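Local coordinates for protein phosphonomutase (Burkholderia cenocepacia J2315, PDB 4MG4) that is a phosphonomutase by name, a TIM-barrel protein of the phosphoenolpyruvate phosphomutase family that pairs with a second copy of itself, at residues A[33-36]-A[37-40]; A[55-58]-A[59-63]; A[106-109]-A[110-113]; A[246-249]-A[250-253]. All blocks are in the same frame, centred on the assembly; numbering follows the deposited sequence.

Contact 1. Residues A[33-36]-A[37-40]; sequences VWDA and GSAR
Ser38 sits over one face of the Trp34 indole and turns its hydroxyl back into the chain that leads to its own helix. Its CB stands over the six-membered ring, 3.7 Å from the centroid and only 11° off the normal, a CH-pi contact; the same CB lies 3.3 Å from Asp35 OD1. One bond further on, chi1 of 54° tucks OG between the backbone N and the carbonyl carbon, above the middle of the indole and under the residues before the helix. There Ser38 OG accepts a nearly straight bond from Trp34 N at 3.1 Å (170°). Ser38 OG also has Asp35 OD1 at 2.7 Å and Asp35 O at 3.0 Å, two acceptors competing for a single proton. With one settled bond and two candidate acceptors, the hydroxyl has polar company on several sides. Asp35 is the N-cap of helix 36-44, the first helix of the barrel after strand 28-33: its OD1 accepts from Ser38 N at 2.9 Å, nearly along the C-O axis, so one carboxylate oxygen faces both the backbone N and the hydroxyl of Ser38. Its carbonyl starts the helical ladder by accepting from Ala39 N. Behind the serine, Val33 CG1 touches Ser38 O at 3.5 Å, and CG2 rests 4.1 Å from Ala39 CB. At the far end of the turn Arg40 leads away to a salt bridge with Asp44. Leu253 of the second subunit packs on both Trp34 and Ser38, while Tyr246 of the same chain meets the indole edge-to-face.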
ATOM      1  N   VAL A  33      -5.236  -1.085   8.629  1.00 13.79           N
ATOM      2  CA  VAL A  33      -4.435  -0.307   7.677  1.00 13.53           C
ATOM      3  C   VAL A  33      -3.109  -1.055   7.488  1.00 14.28           C
ATOM      4  O   VAL A  33      -2.745  -1.928   8.265  1.00 15.19           O
ATOM      5  CB  VAL A  33      -4.257   1.161   8.075  1.00 13.22           C
ATOM      6  CG1 VAL A  33      -5.620   1.852   8.153  1.00 14.20           C
ATOM      7  CG2 VAL A  33      -3.519   1.282   9.427  1.00 13.88           C
ATOM      8  N   TRP A  34      -2.404  -0.701   6.427  1.00 14.45           N
ATOM      9  CA  TRP A  34      -1.238  -1.448   5.971  1.00 14.75           C
ATOM     10  C   TRP A  34      -0.055  -0.573   5.551  1.00 14.32           C
ATOM     11  O   TRP A  34       0.985  -1.104   5.176  1.00 14.36           O
ATOM     12  CB  TRP A  34      -1.640  -2.400   4.831  1.00 15.16           C
ATOM     13  CG  TRP A  34      -2.219  -1.659   3.691  1.00 15.70           C
ATOM     14  CD1 TRP A  34      -1.550  -1.160   2.597  1.00 16.92           C
ATOM     15  CD2 TRP A  34      -3.588  -1.339   3.499  1.00 15.44           C
ATOM     16  NE1 TRP A  34      -2.421  -0.543   1.745  1.00 15.91           N
ATOM     17  CE2 TRP A  34      -3.689  -0.651   2.258  1.00 16.20           C
ATOM     18  CE3 TRP A  34      -4.754  -1.564   4.225  1.00 15.41           C
ATOM     19  CZ2 TRP A  34      -4.892  -0.164   1.791  1.00 16.64           C
ATOM     20  CZ3 TRP A  34      -5.940  -1.058   3.758  1.00 15.92           C
ATOM     21  CH2 TRP A  34      -6.010  -0.419   2.524  1.00 16.63           C
ATOM     22  N   ASP A  35      -0.185   0.744   5.628  1.00 13.70           N
ATOM     23  CA  ASP A  35       0.894   1.679   5.314  1.00 14.71           C
ATOM     24  C   ASP A  35       0.484   3.058   5.779  1.00 14.67           C
ATOM     25  O   ASP A  35      -0.647   3.258   6.257  1.00 16.17           O
ATOM     26  CB  ASP A  35       1.322   1.687   3.823  1.00 16.37           C
ATOM     27  CG  ASP A  35       0.204   2.066   2.863  1.00 17.39           C
ATOM     28  OD1 ASP A  35      -0.864   2.609   3.244  1.00 16.96           O
ATOM     29  OD2 ASP A  35       0.411   1.832   1.635  1.00 19.37           O
ATOM     30  N   ALA A  36       1.389   3.997   5.678  1.00 14.76           N
ATOM     31  CA  ALA A  36       1.103   5.304   6.247  1.00 14.72           C
ATOM     32  C   ALA A  36      -0.015   6.035   5.481  1.00 14.86           C
ATOM     33  O   ALA A  36      -0.768   6.803   6.064  1.00 14.63           O
ATOM     34  CB  ALA A  36       2.351   6.102   6.263  1.00 15.61           C
ATOM     35  N   GLY A  37      -0.101   5.829   4.155  1.00 15.83           N
ATOM     36  CA  GLY A  37      -1.162   6.482   3.379  1.00 15.35           C
ATOM     37  C   GLY A  37      -2.542   6.017   3.822  1.00 14.77           C
ATOM     38  O   GLY A  37      -3.468   6.837   3.978  1.00 14.77           O
ATOM     39  N   SER A  38      -2.694   4.696   3.977  1.00 13.44           N
ATOM     40  CA  SER A  38      -3.967   4.105   4.383  1.00 13.60           C
ATOM     41  C   SER A  38      -4.315   4.510   5.828  1.00 12.87           C
ATOM     42  O   SER A  38      -5.489   4.756   6.167  1.00 13.06           O
ATOM     43  CB  SER A  38      -3.997   2.588   4.168  1.00 13.74           C
ATOM     44  OG  SER A  38      -2.916   1.867   4.772  1.00 13.40           O
ATOM     45  N   ALA A  39      -3.289   4.608   6.661  1.00 13.21           N
ATOM     46  CA  ALA A  39      -3.489   5.092   8.036  1.00 13.38           C
ATOM     47  C   ALA A  39      -4.071   6.486   8.069  1.00 13.97           C
ATOM     48  O   ALA A  39      -5.033   6.765   8.806  1.00 13.89           O
ATOM     49  CB  ALA A  39      -2.180   5.063   8.803  1.00 13.92           C
ATOM     50  N   ARG A  40      -3.453   7.385   7.299  1.00 15.28           N
ATOM     51  CA  ARG A  40      -3.935   8.759   7.185  1.00 17.53           C
ATOM     52  C   ARG A  40      -5.355   8.858   6.655  1.00 16.64           C
ATOM     53  O   ARG A  40      -6.205   9.604   7.214  1.00 16.09           O
ATOM     54  CB  ARG A  40      -2.979   9.578   6.326  1.00 20.50           C
ATOM     55  CG  ARG A  40      -3.371  11.040   6.121  1.00 25.86           C
ATOM     56  CD  ARG A  40      -4.031  11.707   7.325  1.00 30.33           C
ATOM     57  NE  ARG A  40      -3.117  12.040   8.410  1.00 39.16           N
ATOM     58  CZ  ARG A  40      -3.499  12.392   9.643  1.00 43.83           C
ATOM     59  NH1 ARG A  40      -4.795  12.447   9.974  1.00 46.27           N
ATOM     60  NH2 ARG A  40      -2.582  12.689  10.559  1.00 44.48           N
TER

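Contact 2. Residues A[55-58]-A[59-63]; sequences WSVA and AANGF
Ala58 and Phe63 meet where helix 54-60 ends in a Schellman motif, with Gly62 at positive phi as its C-prime residue. The two backbone bonds of the motif, one within the other, are Phe63 N to Ala58 O, 2.8 Å, and Gly62 N to Ala59 O, 3.0 Å. The first donor comes from above the carbonyl plane, and this closure brings Phe63 CB to 3.9 Å from Ala58 CB. Packing is close around Val57 as well, whose side chain runs alongside that of Asn61 and lies against Met74 and Val77 of helix 71-84. The exposed Trp55 side is looser within the turn: the indole, CG anti to the backbone N (chi1 -164°), gains little more than Trp55 CZ3 against Ala59 CB at 3.8 Å and rests instead on Tyr246 and Leu247 of helix 244-259. Gly62 too is exposed. Ala60 and Asn61 face the second subunit, where Asp35 and Arg80 of that chain pack on them. Asn61, the first residue to leave the helix, bonds one carbonyl twice: its backbone N reaches Val57 O through a bent bond of 3.2 Å, and from the other face of the carbonyl plane ND2 gives a nearly straight one, 2.9 Å at 174°.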
ATOM      1  N   TRP A  55      -2.478  -9.906   7.428  1.00 16.98           N
ATOM      2  CA  TRP A  55      -2.739 -10.356   6.051  1.00 19.77           C
ATOM      3  C   TRP A  55      -2.568  -9.199   5.061  1.00 17.90           C
ATOM      4  O   TRP A  55      -1.870  -9.347   4.035  1.00 16.82           O
ATOM      5  CB  TRP A  55      -4.169 -10.921   5.933  1.00 22.54           C
ATOM      6  CG  TRP A  55      -4.374 -11.715   4.697  1.00 26.95           C
ATOM      7  CD1 TRP A  55      -4.239 -13.070   4.563  1.00 31.16           C
ATOM      8  CD2 TRP A  55      -4.706 -11.214   3.394  1.00 27.98           C
ATOM      9  NE1 TRP A  55      -4.480 -13.448   3.252  1.00 34.95           N
ATOM     10  CE2 TRP A  55      -4.772 -12.326   2.519  1.00 33.50           C
ATOM     11  CE3 TRP A  55      -4.960  -9.951   2.889  1.00 27.07           C
ATOM     12  CZ2 TRP A  55      -5.103 -12.195   1.183  1.00 33.05           C
ATOM     13  CZ3 TRP A  55      -5.283  -9.821   1.560  1.00 28.83           C
ATOM     14  CH2 TRP A  55      -5.346 -10.933   0.722  1.00 31.83           C
ATOM     15  N   SER A  56      -3.211  -8.079   5.373  1.00 16.49           N
ATOM     16  CA  SER A  56      -3.122  -6.834   4.590  1.00 16.90           C
ATOM     17  C   SER A  56      -1.699  -6.304   4.424  1.00 15.57           C
ATOM     18  O   SER A  56      -1.279  -5.906   3.321  1.00 16.34           O
ATOM     19  CB  SER A  56      -3.991  -5.724   5.263  1.00 18.30           C
ATOM     20  OG  SER A  56      -5.371  -6.041   5.213  1.00 21.21           O
ATOM     21  N   VAL A  57      -0.945  -6.236   5.517  1.00 15.00           N
ATOM     22  CA  VAL A  57       0.435  -5.803   5.464  1.00 15.10           C
ATOM     23  C   VAL A  57       1.281  -6.736   4.607  1.00 15.30           C
ATOM     24  O   VAL A  57       2.087  -6.272   3.805  1.00 15.69           O
ATOM     25  CB  VAL A  57       1.080  -5.654   6.849  1.00 14.88           C
ATOM     26  CG1 VAL A  57       2.560  -5.397   6.706  1.00 15.68           C
ATOM     27  CG2 VAL A  57       0.419  -4.515   7.610  1.00 14.61           C
ATOM     28  N   ALA A  58       1.095  -8.053   4.758  1.00 14.46           N
ATOM     29  CA  ALA A  58       1.838  -8.990   3.940  1.00 15.61           C
ATOM     30  C   ALA A  58       1.486  -8.851   2.468  1.00 16.39           C
ATOM     31  O   ALA A  58       2.380  -8.778   1.626  1.00 17.21           O
ATOM     32  CB  ALA A  58       1.571 -10.405   4.388  1.00 16.28           C
ATOM     33  N   ALA A  59       0.216  -8.777   2.159  1.00 16.70           N
ATOM     34  CA  ALA A  59      -0.224  -8.626   0.771  1.00 16.68           C
ATOM     35  C   ALA A  59       0.332  -7.362   0.107  1.00 17.02           C
ATOM     36  O   ALA A  59       0.897  -7.411  -0.987  1.00 17.87           O
ATOM     37  CB  ALA A  59      -1.732  -8.635   0.707  1.00 16.94           C
ATOM     38  N   ALA A  60       0.238  -6.248   0.822  1.00 16.59           N
ATOM     39  CA  ALA A  60       0.737  -4.957   0.335  1.00 15.61           C
ATOM     40  C   ALA A  60       2.239  -5.007   0.005  1.00 16.61           C
ATOM     41  O   ALA A  60       2.712  -4.404  -0.977  1.00 16.14           O
ATOM     42  CB  ALA A  60       0.428  -3.867   1.345  1.00 15.29           C
ATOM     43  N   ASN A  61       2.967  -5.816   0.764  1.00 16.44           N
ATOM     44  CA  ASN A  61       4.416  -5.938   0.663  1.00 18.15           C
ATOM     45  C   ASN A  61       4.859  -7.161  -0.166  1.00 18.08           C
ATOM     46  O   ASN A  61       6.049  -7.435  -0.241  1.00 20.16           O
ATOM     47  CB  ASN A  61       5.072  -5.930   2.049  1.00 19.09           C
ATOM     48  CG  ASN A  61       5.084  -4.536   2.658  1.00 20.71           C
ATOM     49  OD1 ASN A  61       6.004  -3.746   2.433  1.00 23.41           O
ATOM     50  ND2 ASN A  61       4.032  -4.201   3.344  1.00 19.78           N
ATOM     51  N   GLY A  62       3.908  -7.847  -0.789  1.00 19.15           N
ATOM     52  CA  GLY A  62       4.223  -8.949  -1.689  1.00 21.44           C
ATOM     53  C   GLY A  62       4.572 -10.275  -1.050  1.00 23.23           C
ATOM     54  O   GLY A  62       5.209 -11.090  -1.688  1.00 23.66           O
ATOM     55  N   PHE A  63       4.173 -10.466   0.210  1.00 23.43           N
ATOM     56  CA  PHE A  63       4.310 -11.747   0.954  1.00 25.24           C
ATOM     57  C   PHE A  63       2.984 -12.488   1.137  1.00 31.19           C
ATOM     58  O   PHE A  63       1.923 -11.892   1.123  1.00 31.62           O
ATOM     59  CB  PHE A  63       4.783 -11.465   2.392  1.00 24.65           C
ATOM     60  CG  PHE A  63       6.173 -10.948   2.494  1.00 24.41           C
ATOM     61  CD1 PHE A  63       6.408  -9.597   2.471  1.00 24.21           C
ATOM     62  CD2 PHE A  63       7.248 -11.805   2.676  1.00 25.67           C
ATOM     63  CE1 PHE A  63       7.686  -9.085   2.564  1.00 26.10           C
ATOM     64  CE2 PHE A  63       8.531 -11.316   2.779  1.00 25.86           C
ATOM     65  CZ  PHE A  63       8.765  -9.947   2.720  1.00 26.41           C
TER

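Contact 3. Residues A[106-109]-A[110-113]; sequences ETIA and MSIR
The guanidinium of Arg113 lies flat over the methyl of Ala109, one turn back on helix 101-113. Ala109 CB stands 3.3 Å above its plane, displaced toward the rim on the NH1 side, where NH1 comes within 3.5 Å of it. At the edge, in the plane of the group, is Met110 SD; NH1 gives it a weak, long hydrogen bond, and as Met110 was modelled in two conformers this link is doubtful. The flat carboxylate of Glu106 turns elsewhere, OE2 forming a salt bridge with Arg71, while Glu106 CG passes Met110 CG at 4.2 Å. Arg113 runs extended from CG to NE, a straight arm that lays CG and CD along Ala109 O and delivers the charged end back over the methyl. On the buried flank a carbonyl is shared: Ile108 O takes Ile112 N at 3.1 Å, nearly head-on, and Ser111 OG at 2.7 Å in the carbonyl plane, on a lone pair. A chi1 of 77° folds the hydroxyl back to that oxygen, and Tyr155 OH is its second hydrogen-bond partner. Next to it Ile108 CG2 meets Ile112 CD1 at 3.9 Å, the two side chains crossing at a slant. The helix is the crossover of the beta-alpha-beta unit between strands 89-92 and 118-122 of the barrel. Both isoleucines face helix 134-150, Ile108 lying on Ala144 and Ala147 and Ile112 on Ala148, whereas Glu106, Met110 and Arg113 occupy the outer flank.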
ATOM      1  N   GLU A 106      10.322 -10.434  23.461  1.00 15.98           N
ATOM      2  CA  GLU A 106      11.147  -9.526  22.637  1.00 16.91           C
ATOM      3  C   GLU A 106      10.283  -8.877  21.543  1.00 14.80           C
ATOM      4  O   GLU A 106      10.351  -7.701  21.286  1.00 15.64           O
ATOM      5  CB  GLU A 106      12.334 -10.242  22.011  1.00 19.44           C
ATOM      6  CG  GLU A 106      13.192  -9.367  21.097  1.00 22.22           C
ATOM      7  CD  GLU A 106      14.466 -10.078  20.578  1.00 27.63           C
ATOM      8  OE1 GLU A 106      15.210 -10.663  21.367  1.00 30.37           O
ATOM      9  OE2 GLU A 106      14.731 -10.022  19.361  1.00 31.22           O
ATOM     10  N   THR A 107       9.462  -9.652  20.888  1.00 14.50           N
ATOM     11  CA  THR A 107       8.571  -9.124  19.854  1.00 14.01           C
ATOM     12  C   THR A 107       7.659  -8.019  20.404  1.00 13.04           C
ATOM     13  O   THR A 107       7.478  -6.969  19.823  1.00 12.60           O
ATOM     14  CB  THR A 107       7.756 -10.260  19.212  1.00 13.72           C
ATOM     15  OG1 THR A 107       8.655 -11.163  18.543  1.00 14.28           O
ATOM     16  CG2 THR A 107       6.736  -9.728  18.195  1.00 14.00           C
ATOM     17  N   ILE A 108       7.007  -8.283  21.540  1.00 13.75           N
ATOM     18  CA  ILE A 108       6.150  -7.294  22.143  1.00 13.64           C
ATOM     19  C   ILE A 108       6.945  -6.051  22.525  1.00 13.54           C
ATOM     20  O   ILE A 108       6.536  -4.919  22.293  1.00 13.20           O
ATOM     21  CB  ILE A 108       5.490  -7.851  23.423  1.00 14.63           C
ATOM     22  CG1 ILE A 108       4.604  -8.999  23.025  1.00 18.27           C
ATOM     23  CG2 ILE A 108       4.911  -6.736  24.314  1.00 13.97           C
ATOM     24  CD1 ILE A 108       3.403  -8.565  22.437  1.00 16.60           C
ATOM     25  N   ALA A 109       8.110  -6.253  23.110  1.00 13.71           N
ATOM     26  CA  ALA A 109       8.953  -5.131  23.488  1.00 13.50           C
ATOM     27  C   ALA A 109       9.324  -4.326  22.278  1.00 13.00           C
ATOM     28  O   ALA A 109       9.348  -3.108  22.352  1.00 13.68           O
ATOM     29  CB  ALA A 109      10.232  -5.588  24.232  1.00 13.81           C
ATOM     30  N   MET A 110       9.615  -4.977  21.162  0.50 12.98           N
ATOM     31  CA  MET A 110       9.892  -4.241  19.929  0.50 13.07           C
ATOM     32  C   MET A 110       8.670  -3.469  19.404  0.50 13.15           C
ATOM     33  O   MET A 110       8.814  -2.364  18.885  0.50 12.83           O
ATOM     34  CB  MET A 110      10.462  -5.169  18.882  0.50 13.50           C
ATOM     35  CG  MET A 110      11.728  -5.760  19.427  0.50 14.25           C
ATOM     36  SD  MET A 110      13.120  -4.653  19.165  0.50 14.76           S
ATOM     37  CE  MET A 110      13.250  -3.160  20.061  0.50 14.99           C
ATOM     38  N   SER A 111       7.466  -4.032  19.559  1.00 12.89           N
ATOM     39  CA  SER A 111       6.257  -3.346  19.121  1.00 12.61           C
ATOM     40  C   SER A 111       6.068  -2.066  19.898  1.00 12.43           C
ATOM     41  O   SER A 111       5.608  -1.076  19.354  1.00 13.13           O
ATOM     42  CB  SER A 111       5.020  -4.250  19.206  1.00 12.89           C
ATOM     43  OG  SER A 111       4.562  -4.369  20.564  1.00 14.27           O
ATOM     44  N   ILE A 112       6.427  -2.076  21.178  1.00 12.78           N
ATOM     45  CA  ILE A 112       6.299  -0.926  22.062  1.00 13.33           C
ATOM     46  C   ILE A 112       7.306   0.154  21.647  1.00 13.57           C
ATOM     47  O   ILE A 112       6.962   1.350  21.544  1.00 14.02           O
ATOM     48  CB  ILE A 112       6.487  -1.362  23.535  1.00 13.99           C
ATOM     49  CG1 ILE A 112       5.235  -2.169  23.981  1.00 14.35           C
ATOM     50  CG2 ILE A 112       6.651  -0.161  24.408  1.00 14.14           C
ATOM     51  CD1 ILE A 112       5.385  -2.944  25.253  1.00 14.49           C
ATOM     52  N   ARG A 113       8.539  -0.294  21.383  1.00 15.35           N
ATOM     53  CA  ARG A 113       9.599   0.597  20.870  1.00 15.81           C
ATOM     54  C   ARG A 113       9.193   1.256  19.539  1.00 15.34           C
ATOM     55  O   ARG A 113       9.507   2.453  19.317  1.00 16.57           O
ATOM     56  CB  ARG A 113      10.928  -0.151  20.743  1.00 16.37           C
ATOM     57  CG  ARG A 113      11.408  -0.540  22.105  1.00 18.13           C
ATOM     58  CD  ARG A 113      12.500  -1.578  22.018  1.00 19.29           C
ATOM     59  NE  ARG A 113      12.862  -2.076  23.327  1.00 19.06           N
ATOM     60  CZ  ARG A 113      13.129  -3.326  23.649  1.00 19.64           C
ATOM     61  NH1 ARG A 113      13.183  -4.318  22.767  1.00 20.63           N
ATOM     62  NH2 ARG A 113      13.394  -3.581  24.935  1.00 22.61           N
TER

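Contact 4. Residues A[246-249]-A[250-253]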
ATOM      1  N   TYR A 246      -8.589  -3.525   2.840  1.00 17.10           N
ATOM      2  CA  TYR A 246      -7.569  -3.660   1.790  1.00 15.97           C
ATOM      3  C   TYR A 246      -8.153  -4.255   0.513  1.00 17.66           C
ATOM      4  O   TYR A 246      -7.892  -3.729  -0.612  1.00 17.71           O
ATOM      5  CB  TYR A 246      -6.436  -4.536   2.300  1.00 16.31           C
ATOM      6  CG  TYR A 246      -5.347  -4.807   1.280  1.00 16.08           C
ATOM      7  CD1 TYR A 246      -4.334  -3.883   1.040  1.00 17.63           C
ATOM      8  CD2 TYR A 246      -5.332  -6.003   0.568  1.00 17.02           C
ATOM      9  CE1 TYR A 246      -3.344  -4.130   0.094  1.00 17.01           C
ATOM     10  CE2 TYR A 246      -4.366  -6.239  -0.390  1.00 17.92           C
ATOM     11  CZ  TYR A 246      -3.353  -5.303  -0.603  1.00 17.36           C
ATOM     12  OH  TYR A 246      -2.339  -5.573  -1.543  1.00 18.18           O
ATOM     13  N   LEU A 247      -8.938  -5.322   0.679  1.00 18.11           N
ATOM     14  CA  LEU A 247      -9.586  -6.000  -0.447  1.00 20.78           C
ATOM     15  C   LEU A 247     -10.568  -5.150  -1.190  1.00 20.92           C
ATOM     16  O   LEU A 247     -10.622  -5.236  -2.450  1.00 21.48           O
ATOM     17  CB  LEU A 247     -10.226  -7.313  -0.012  1.00 21.79           C
ATOM     18  CG  LEU A 247      -9.216  -8.339   0.496  1.00 23.77           C
ATOM     19  CD1 LEU A 247      -9.940  -9.558   1.036  1.00 24.64           C
ATOM     20  CD2 LEU A 247      -8.207  -8.729  -0.584  1.00 26.38           C
ATOM     21  N   GLN A 248     -11.313  -4.302  -0.488  1.00 21.20           N
ATOM     22  CA  GLN A 248     -12.191  -3.351  -1.189  1.00 22.45           C
ATOM     23  C   GLN A 248     -11.405  -2.314  -1.997  1.00 21.43           C
ATOM     24  O   GLN A 248     -11.773  -1.989  -3.163  1.00 20.06           O
ATOM     25  CB  GLN A 248     -13.123  -2.654  -0.192  1.00 24.08           C
ATOM     26  CG  GLN A 248     -14.106  -3.644   0.415  1.00 26.15           C
ATOM     27  CD  GLN A 248     -15.022  -4.221  -0.634  1.00 27.73           C
ATOM     28  OE1 GLN A 248     -15.004  -5.420  -0.909  1.00 32.32           O
ATOM     29  NE2 GLN A 248     -15.784  -3.359  -1.273  1.00 31.53           N
ATOM     30  N   ALA A 249     -10.370  -1.751  -1.392  1.00 19.40           N
ATOM     31  CA  ALA A 249      -9.481  -0.785  -2.086  1.00 18.58           C
ATOM     32  C   ALA A 249      -8.900  -1.433  -3.366  1.00 19.47           C
ATOM     33  O   ALA A 249      -8.860  -0.788  -4.444  1.00 20.17           O
ATOM     34  CB  ALA A 249      -8.375  -0.307  -1.161  1.00 18.67           C
ATOM     35  N   MET A 250      -8.514  -2.694  -3.281  1.00 19.55           N
ATOM     36  CA  MET A 250      -7.903  -3.368  -4.389  1.00 21.03           C
ATOM     37  C   MET A 250      -8.963  -3.741  -5.442  1.00 22.51           C
ATOM     38  O   MET A 250      -8.635  -3.833  -6.633  1.00 23.16           O
ATOM     39  CB  MET A 250      -7.125  -4.621  -3.956  1.00 21.11           C
ATOM     40  CG  MET A 250      -5.882  -4.373  -3.102  1.00 21.21           C
ATOM     41  SD  MET A 250      -4.728  -3.304  -4.010  1.00 22.65           S
ATOM     42  CE  MET A 250      -4.947  -1.712  -3.285  1.00 22.52           C
ATOM     43  N   LYS A 251     -10.208  -3.993  -5.030  1.00 21.97           N
ATOM     44  CA  LYS A 251     -11.283  -4.224  -6.007  1.00 25.36           C
ATOM     45  C   LYS A 251     -11.481  -3.007  -6.900  1.00 24.31           C
ATOM     46  O   LYS A 251     -11.610  -3.127  -8.172  1.00 25.26           O
ATOM     47  CB  LYS A 251     -12.588  -4.668  -5.322  1.00 27.66           C
ATOM     48  CG  LYS A 251     -12.658  -6.196  -5.185  1.00 31.31           C
ATOM     49  CD  LYS A 251     -13.634  -6.744  -4.135  1.00 33.53           C
ATOM     50  CE  LYS A 251     -15.007  -6.137  -4.228  1.00 36.04           C
ATOM     51  NZ  LYS A 251     -15.868  -6.733  -3.143  1.00 39.66           N
ATOM     52  N   THR A 252     -11.449  -1.835  -6.286  1.00 22.80           N
ATOM     53  CA  THR A 252     -11.605  -0.586  -7.001  1.00 22.85           C
ATOM     54  C   THR A 252     -10.476  -0.409  -8.026  1.00 23.08           C
ATOM     55  O   THR A 252     -10.726   0.013  -9.176  1.00 21.31           O
ATOM     56  CB  THR A 252     -11.624   0.586  -6.029  1.00 22.22           C
ATOM     57  OG1 THR A 252     -12.865   0.554  -5.312  1.00 22.65           O
ATOM     58  CG2 THR A 252     -11.506   1.893  -6.756  1.00 22.33           C
ATOM     59  N   LEU A 253      -9.258  -0.746  -7.595  1.00 22.32           N
ATOM     60  CA  LEU A 253      -8.091  -0.706  -8.463  1.00 21.84           C
ATOM     61  C   LEU A 253      -8.250  -1.684  -9.641  1.00 21.96           C
ATOM     62  O   LEU A 253      -8.099  -1.265 -10.815  1.00 22.40           O
ATOM     63  CB  LEU A 253      -6.796  -0.977  -7.688  1.00 20.98           C
ATOM     64  CG  LEU A 253      -5.510  -1.022  -8.530  1.00 21.51           C
ATOM     65  CD1 LEU A 253      -5.237   0.298  -9.242  1.00 21.61           C
ATOM     66  CD2 LEU A 253      -4.358  -1.386  -7.612  1.00 20.69           C
TER
HETATM   67  O   HOH W   1     -14.691  -1.784  -4.416  1.00 37.62           O
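Two first torsions bring Tyr246 and Met250 together: the tyrosine CG stands anti to its backbone N (chi1 177°), which carries the ring outward and leans it toward the next turn, while Met250 holds CG beside its own N (chi1 -67°) and bends again at chi2. Met250 CG thereby comes over one face of the phenol, 3.8 Å from the centroid and 20° off the normal, displaced toward the rim and nearest to Tyr246 CE2 at 3.6 Å. The sulfur follows obliquely, Met250 SD lying 4.7 Å from the ring centroid and 4.1 Å from Tyr246 OH. On the far side of the helix the contact is polar. Gln248 folds at chi2 and Lys251 at chi3; the two lie alongside each other, and Lys251 NZ donates to Gln248 OE1 at 2.7 Å, tilted slightly from the carbonyl plane. Further along, a water donates to Gln248 O at 3.2 Å and bonds to Thr252 OG1 at 3.1 Å. That hydroxyl also pairs with Thr252 of the second subunit, so the helix meets its counterpart there. The second subunit packs against the apolar flank too: its Gly37 touches Tyr246 and its Val41 touches Met250. Met250 against Tyr246 is a Met-aromatic contact on helix 244-259, the eighth helix of a TIM barrel, and its reach onto the partner chain is consistent with the helix exchange between subunits known in the phosphoenolpyruvate phosphomutase family.

The four contacts follow one another along the chain, each a local stretch at an end of, or along, one helix in the same eight-stranded parallel barrel. Contacts 1, 2 and 4 form a cluster with centres 13 to 14 Å apart, on helices 36-44, 54-60 and 244-259, which converge there. Trp34 is the common point: its CD1 packs 3.6 Å from Ala60 CB and its CE2 3.5 Å from Tyr246 CD1. All three contacts also touch the second subunit, making this corner part of the dimer interface. Contact 3 stands apart, about 31 Å from contact 4 between centres, on helix 101-113, with no part in that interface.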